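Local coordinates for protein Lv-ranaspumin (Lv-RSN-1) (Leptodactylus vastus, PDB 4K82) that acts as a surfactant in frog foam nests, probably by lowering surface tension at the air-water interface and so helping the foam to form and last, at residues Ile36-Ala39 with Tyr40-Gly43; Val87-Gly90 with Asp91-Gly95; Lys118-Asp122 with Asn123-Pro127. All coordinates share one frame; numbering follows the deposited sequence. Where two conformers were deposited one is given.

Interaction 1 (Ile36-Ala39 with Tyr40-Gly43); sequences IICA and YQNG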
loop_
_atom_site.group_PDB
_atom_site.type_symbol
_atom_site.label_atom_id
_atom_site.label_comp_id
_atom_site.label_asym_id
_atom_site.label_seq_id
_atom_site.Cartn_x
_atom_site.Cartn_y
_atom_site.Cartn_z
ATOM N N ILE A 36 -2.604 4.340 3.234
ATOM C CA ILE A 36 -3.308 5.616 3.258
ATOM C C ILE A 36 -2.558 6.680 4.050
ATOM O O ILE A 36 -2.337 7.789 3.562
ATOM C CB ILE A 36 -4.702 5.425 3.834
ATOM C CG1 ILE A 36 -5.507 4.545 2.885
ATOM C CG2 ILE A 36 -5.400 6.777 4.028
ATOM C CD1 ILE A 36 -6.798 4.021 3.504
ATOM N N ILE A 37 -2.149 6.325 5.262
ATOM C CA ILE A 37 -1.421 7.254 6.114
ATOM C C ILE A 37 -0.109 7.703 5.464
ATOM O O ILE A 37 0.215 8.887 5.417
ATOM C CB ILE A 37 -1.141 6.621 7.492
ATOM C CG1 ILE A 37 -2.444 6.561 8.300
ATOM C CG2 ILE A 37 -0.124 7.445 8.259
ATOM C CD1 ILE A 37 -2.410 5.530 9.421
ATOM N N CYS A 38 0.639 6.764 4.923
ATOM C CA CYS A 38 1.924 7.137 4.369
ATOM C C CYS A 38 1.789 7.870 3.036
ATOM O O CYS A 38 2.606 8.719 2.715
ATOM C CB CYS A 38 2.853 5.925 4.316
ATOM S SG CYS A 38 3.201 5.350 5.995
ATOM N N ALA A 39 0.737 7.574 2.276
ATOM C CA ALA A 39 0.490 8.315 1.048
ATOM C C ALA A 39 0.201 9.770 1.381
ATOM O O ALA A 39 0.740 10.690 0.767
ATOM C CB ALA A 39 -0.679 7.707 0.279
ATOM N N TYR A 40 -0.667 9.981 2.363
ATOM C CA TYR A 40 -0.962 11.333 2.795
ATOM C C TYR A 40 0.295 12.066 3.266
ATOM O O TYR A 40 0.531 13.211 2.883
ATOM C CB TYR A 40 -2.037 11.330 3.896
ATOM C CG TYR A 40 -2.510 12.720 4.210
ATOM C CD1 TYR A 40 -1.792 13.534 5.075
ATOM C CD2 TYR A 40 -3.650 13.233 3.613
ATOM C CE1 TYR A 40 -2.205 14.828 5.345
ATOM C CE2 TYR A 40 -4.070 14.526 3.880
ATOM C CZ TYR A 40 -3.332 15.314 4.743
ATOM O OH TYR A 40 -3.731 16.609 5.022
ATOM N N GLN A 41 1.110 11.396 4.079
ATOM C CA GLN A 41 2.264 12.031 4.708
ATOM C C GLN A 41 3.397 12.310 3.732
ATOM O O GLN A 41 4.177 13.246 3.947
ATOM C CB GLN A 41 2.804 11.168 5.850
ATOM C CG GLN A 41 1.952 11.134 7.111
ATOM C CD GLN A 41 2.468 10.129 8.114
ATOM O OE1 GLN A 41 3.098 9.125 7.745
ATOM N NE2 GLN A 41 2.185 10.363 9.379
ATOM N N ASN A 42 3.495 11.507 2.676
ATOM C CA ASN A 42 4.655 11.573 1.785
ATOM C C ASN A 42 4.402 12.079 0.375
ATOM O O ASN A 42 5.351 12.439 -0.316
ATOM C CB ASN A 42 5.352 10.209 1.717
ATOM C CG ASN A 42 6.027 9.838 3.021
ATOM O OD1 ASN A 42 7.151 10.268 3.289
ATOM N ND2 ASN A 42 5.344 9.052 3.847
ATOM N N GLY A 43 3.144 12.107 -0.056
ATOM C CA GLY A 43 2.800 12.590 -1.385
ATOM C C GLY A 43 3.305 13.995 -1.652
ATOM O O GLY A 43 3.237 14.856 -0.781
#

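Interaction 2 (Val87-Gly90 with Asp91-Gly95); sequences VSTG and DIIQG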
loop_
_atom_site.group_PDB
_atom_site.type_symbol
_atom_site.label_atom_id
_atom_site.label_comp_id
_atom_site.label_asym_id
_atom_site.label_seq_id
_atom_site.Cartn_x
_atom_site.Cartn_y
_atom_site.Cartn_z
ATOM N N VAL A 87 -13.459 18.838 9.897
ATOM C CA VAL A 87 -12.212 18.368 10.488
ATOM C C VAL A 87 -11.206 18.152 9.372
ATOM O O VAL A 87 -11.540 17.559 8.351
ATOM C CB VAL A 87 -12.418 17.046 11.231
ATOM C CG1 VAL A 87 -11.089 16.513 11.732
ATOM C CG2 VAL A 87 -13.401 17.230 12.382
ATOM N N SER A 88 -9.978 18.629 9.553
ATOM C CA SER A 88 -8.992 18.530 8.481
ATOM C C SER A 88 -8.503 17.089 8.334
ATOM O O SER A 88 -8.333 16.367 9.323
ATOM C CB SER A 88 -7.827 19.496 8.694
ATOM O OG SER A 88 -6.652 18.804 9.055
ATOM N N THR A 89 -8.317 16.665 7.093
ATOM C CA THR A 89 -7.894 15.297 6.832
ATOM C C THR A 89 -6.509 15.042 7.415
ATOM O O THR A 89 -6.226 13.948 7.907
ATOM C CB THR A 89 -7.978 14.981 5.328
ATOM O OG1 THR A 89 -9.344 15.153 4.904
ATOM C CG2 THR A 89 -7.555 13.527 5.046
ATOM N N GLY A 90 -5.665 16.068 7.412
ATOM C CA GLY A 90 -4.340 15.929 7.977
ATOM C C GLY A 90 -4.407 15.594 9.447
ATOM O O GLY A 90 -3.658 14.743 9.932
ATOM N N ASP A 91 -5.327 16.244 10.154
ATOM C CA ASP A 91 -5.508 15.968 11.569
ATOM C C ASP A 91 -6.031 14.564 11.808
ATOM O O ASP A 91 -5.657 13.937 12.796
ATOM C CB ASP A 91 -6.441 16.983 12.222
ATOM C CG ASP A 91 -5.785 18.331 12.414
ATOM O OD1 ASP A 91 -4.541 18.417 12.286
ATOM O OD2 ASP A 91 -6.512 19.298 12.711
ATOM N N ILE A 92 -6.916 14.087 10.928
ATOM C CA ILE A 92 -7.410 12.721 11.031
ATOM C C ILE A 92 -6.263 11.735 10.842
ATOM O O ILE A 92 -6.102 10.790 11.612
ATOM C CB ILE A 92 -8.526 12.431 10.005
ATOM C CG1 ILE A 92 -9.768 13.244 10.366
ATOM C CG2 ILE A 92 -8.829 10.949 9.970
ATOM C CD1 ILE A 92 -10.858 13.195 9.320
ATOM N N ILE A 93 -5.451 11.981 9.825
ATOM C CA ILE A 93 -4.341 11.083 9.528
ATOM C C ILE A 93 -3.339 11.029 10.684
ATOM O O ILE A 93 -2.909 9.945 11.089
ATOM C CB ILE A 93 -3.654 11.476 8.208
ATOM C CG1 ILE A 93 -4.595 11.261 7.017
ATOM C CG2 ILE A 93 -2.320 10.706 8.026
ATOM C CD1 ILE A 93 -4.815 9.797 6.621
ATOM N N GLN A 94 -2.993 12.191 11.235
ATOM C CA GLN A 94 -2.021 12.226 12.323
ATOM C C GLN A 94 -2.605 11.596 13.582
ATOM O O GLN A 94 -1.929 10.825 14.268
ATOM C CB GLN A 94 -1.532 13.654 12.588
ATOM C CG GLN A 94 -0.682 14.224 11.454
ATOM C CD GLN A 94 0.556 13.375 11.144
ATOM O OE1 GLN A 94 0.619 12.694 10.118
ATOM N NE2 GLN A 94 1.547 13.422 12.033
ATOM N N GLY A 95 -3.870 11.904 13.865
ATOM C CA GLY A 95 -4.579 11.291 14.975
ATOM C C GLY A 95 -4.670 9.782 14.860
ATOM O O GLY A 95 -4.440 9.042 15.826
HETATM O O HOH W 1 -9.308 19.494 12.248
#

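Interaction 3 (Lys118-Asp122 with Asn123-Pro127); sequences KKMLD and NKCLP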
loop_
_atom_site.group_PDB
_atom_site.type_symbol
_atom_site.label_atom_id
_atom_site.label_comp_id
_atom_site.label_asym_id
_atom_site.label_seq_id
_atom_site.Cartn_x
_atom_site.Cartn_y
_atom_site.Cartn_z
ATOM N N LYS A 118 6.183 4.805 -0.065
ATOM C CA LYS A 118 7.019 5.932 -0.450
ATOM C C LYS A 118 7.659 5.700 -1.815
ATOM O O LYS A 118 7.632 6.577 -2.676
ATOM C CB LYS A 118 8.090 6.207 0.611
ATOM C CG LYS A 118 7.517 6.742 1.910
ATOM C CD LYS A 118 8.550 6.678 3.018
ATOM C CE LYS A 118 9.691 7.625 2.737
ATOM N NZ LYS A 118 10.804 7.486 3.719
ATOM N N LYS A 119 8.199 4.504 -2.015
ATOM C CA LYS A 119 8.819 4.152 -3.280
ATOM C C LYS A 119 7.827 4.146 -4.443
ATOM O O LYS A 119 8.146 4.585 -5.548
ATOM C CB LYS A 119 9.556 2.820 -3.151
ATOM C CG LYS A 119 10.851 2.960 -2.354
ATOM C CD LYS A 119 11.381 1.610 -1.930
ATOM C CE LYS A 119 12.467 1.743 -0.877
ATOM N NZ LYS A 119 13.682 2.381 -1.443
ATOM N N MET A 120 6.603 3.690 -4.185
ATOM C CA MET A 120 5.574 3.708 -5.221
ATOM C C MET A 120 5.122 5.118 -5.590
ATOM O O MET A 120 4.785 5.374 -6.739
ATOM C CB MET A 120 4.380 2.844 -4.805
ATOM C CG MET A 120 4.775 1.433 -4.439
ATOM S SD MET A 120 5.283 0.468 -5.889
ATOM C CE MET A 120 3.687 0.006 -6.547
ATOM N N LEU A 121 5.123 6.038 -4.624
ATOM C CA LEU A 121 4.813 7.429 -4.912
ATOM C C LEU A 121 5.881 8.024 -5.831
ATOM O O LEU A 121 5.571 8.793 -6.738
ATOM C CB LEU A 121 4.729 8.243 -3.617
ATOM C CG LEU A 121 3.559 7.903 -2.688
ATOM C CD1 LEU A 121 3.706 8.620 -1.354
ATOM C CD2 LEU A 121 2.227 8.244 -3.352
ATOM N N ASP A 122 7.133 7.654 -5.591
ATOM C CA ASP A 122 8.239 8.183 -6.387
ATOM C C ASP A 122 8.186 7.683 -7.840
ATOM O O ASP A 122 8.869 8.216 -8.716
ATOM C CB ASP A 122 9.582 7.871 -5.721
ATOM C CG ASP A 122 9.878 8.788 -4.537
ATOM O OD1 ASP A 122 9.351 9.921 -4.509
ATOM O OD2 ASP A 122 10.643 8.379 -3.637
ATOM N N ASN A 123 7.358 6.672 -8.085
ATOM C CA ASN A 123 7.106 6.164 -9.438
ATOM C C ASN A 123 5.793 6.660 -10.038
ATOM O O ASN A 123 5.322 6.136 -11.055
ATOM C CB ASN A 123 7.125 4.636 -9.443
ATOM C CG ASN A 123 8.474 4.068 -9.054
ATOM O OD1 ASN A 123 9.504 4.719 -9.220
ATOM N ND2 ASN A 123 8.478 2.844 -8.544
ATOM N N LYS A 124 5.201 7.657 -9.391
ATOM C CA LYS A 124 3.962 8.274 -9.845
ATOM C C LYS A 124 2.778 7.302 -9.795
ATOM O O LYS A 124 1.875 7.356 -10.630
ATOM C CB LYS A 124 4.123 8.872 -11.249
ATOM C CG LYS A 124 5.338 9.778 -11.413
ATOM C CD LYS A 124 5.333 10.908 -10.400
ATOM C CE LYS A 124 6.472 11.885 -10.660
ATOM N NZ LYS A 124 7.796 11.203 -10.703
ATOM N N CYS A 125 2.778 6.432 -8.789
ATOM C CA CYS A 125 1.689 5.460 -8.627
ATOM C C CYS A 125 0.494 5.959 -7.823
ATOM O O CYS A 125 -0.431 5.188 -7.583
ATOM C CB CYS A 125 2.194 4.195 -7.949
ATOM S SG CYS A 125 3.343 3.256 -8.930
ATOM N N LEU A 126 0.506 7.213 -7.380
ATOM C CA LEU A 126 -0.617 7.718 -6.589
ATOM C C LEU A 126 -2.023 7.414 -7.148
ATOM O O LEU A 126 -2.862 6.897 -6.418
ATOM C CB LEU A 126 -0.460 9.212 -6.287
ATOM C CG LEU A 126 -1.628 9.786 -5.501
ATOM C CD1 LEU A 126 -1.626 9.247 -4.083
ATOM C CD2 LEU A 126 -1.577 11.301 -5.513
ATOM N N PRO A 127 -2.288 7.717 -8.438
ATOM C CA PRO A 127 -3.630 7.431 -8.967
ATOM C C PRO A 127 -4.098 5.990 -8.757
ATOM O O PRO A 127 -5.305 5.762 -8.614
ATOM C CB PRO A 127 -3.483 7.723 -10.463
ATOM C CG PRO A 127 -2.418 8.745 -10.525
ATOM C CD PRO A 127 -1.441 8.378 -9.450
HETATM O O HOH W 2 10.669 4.880 -6.387
HETATM O O HOH W 3 2.579 9.428 -7.120
#

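Interaction 1 (Ile36-Ala39 with Tyr40-Gly43)
The carbonyl oxygen Cys-38 O is gripped twice by Asn-42. The backbone Asn-42 N reaches it at 2.9 Å, and the amide nitrogen Asn-42 ND2 folds back to it at 3.0 Å with a fairly straight N-H (159°). That oxygen lies almost in the plane of the asparagine amide, which fixes the rotation of the group, and CG sits beside the backbone N (chi1 -69°), turning the amide back along the helix. This is the last turn of helix 29-42: Asn-42 N also makes a weak bond to Ala-39 O, and Gly-43 N bonds to Ala-39 O at 2.9 Å, although Gly-43 has already left helical angles. On the next flank Gln-41 runs alongside Ile-37, its carboxamide laid on the methyl group, with Ile-37 CG2 3.7 Å from Gln-41 OE1. Beyond CG the glutamine chain is extended, and NE2 is hydrogen-bonded to Gln-94 OE1 of helix 89-102. Shortened to an alanine here, the side chain would no longer reach Gln-94, whose OE1 would probably lose this mate, and Ile-37 CG2 would probably lose its amide cover. Tyr-40 N closes on Ile-36 O, while the phenol ring swings out to meet Phe-51.

Interaction 2 (Val87-Gly90 with Asp91-Gly95)
The flat carboxylate of Asp-91 has the hydroxyl of Ser-88 standing over one face, with Ser-88 OG 3.5 Å from Asp-91 CG and not far from equally spaced over the two oxygens. A water comes up to Asp-91 OD2 at 2.8 Å, donating to it, and accepts a hydrogen bond from Ser-88 N. Meanwhile Ser-88 OG accepts from Asp-91 N at 3.1 Å, close to straight (161°). Ser-88 is therefore the N-cap of helix 89-102, and the return bond of a capping box, from the N-cap N-H to the side chain three residues on, is here relayed by the water. Outside the cap, Val-87 and Ile-92 cross at about a right angle, with Val-87 CG1 3.8 Å from Ile-92 CG1, the pairing of a hydrophobic staple. Val-87 holds CG1 anti to its own nitrogen (chi1 175°), which brings that methyl to the isoleucine, and both side chains also rest on Leu-78 and Val-73. Ile-92 N bonds to Ser-88 O, starting the regular helical ladder. With its negative group beside the first turn, where the first N-H groups point back towards the start of the helix, Asp-91 would probably be stabilised as the anion by the helix end.

Interaction 3 (Lys118-Asp122 with Asn123-Pro127)
Met-120 bends twice, at chi2 and chi3, and lays its terminal methyl beside a disulfide sulfur, with Met-120 CE 4.0 Å from Cys-125 SG. The same sulfur is bonded to Cys-168, so the methionine packs against a cross-link as well as against Leu-134 and Phe-137 of helix 133-144. Cys-125 leans back over the backbone too, with Cys-125 CB 3.1 Å from Met-120 O. That oxygen takes two N-H groups from opposite faces of its plane. Cys-125 N comes in at 3.1 Å, tilted 23° from the carbonyl plane, whereas Asn-123 N, at 3.2 Å, stands well above it. Lys-124 N bonds to Leu-121 O at 2.9 Å, also from above the carbonyl plane, and a water donating to Leu-121 O accepts from Leu-126 N, carrying the polar link on into the next helix. A second water donates to both Lys-119 O and Asn-123 OD1, tying the asparagine side chain to the last turn. On the flank, Leu-121 and Leu-126 cross obliquely, methyl to methyl, with Leu-121 CD2 4.0 Å from Leu-126 CD1. Here CG of Leu-126 lies anti to the backbone N (chi1 178°), which sets CD1 against Leu-121 of helix 107-121. Lys-124 takes positive phi, and the nested bonds Cys-125 N to Met-120 O and Lys-124 N to Leu-121 O make this a Schellman motif, closing helix 107-121 with the apolar Met-120 and Cys-125 pair packed across its end.

How the interactions relate
Interactions 1 and 3 end helices and interaction 2 begins one, so each deals differently with the backbone groups of a terminus: a folded-back amide in 36-43, a serine cap with water in 87-95, and a positive-phi turn in 118-127. Interaction 1 lies between the others. Tyr-40 packs on interaction 2, its OH 3.1 Å from Gly-90 CA, while on the other flank Leu-121 CD1 of interaction 3 rests 3.8 Å from Asn-42 CB. Interactions 2 and 3 do not touch, their centres about 21 Å apart. Both 1 and 3 lie nearer the chain centre and carry disulfide cysteines; interaction 1 is the most buried, while 2 and 3 both carry exposed polar residues on their outer side.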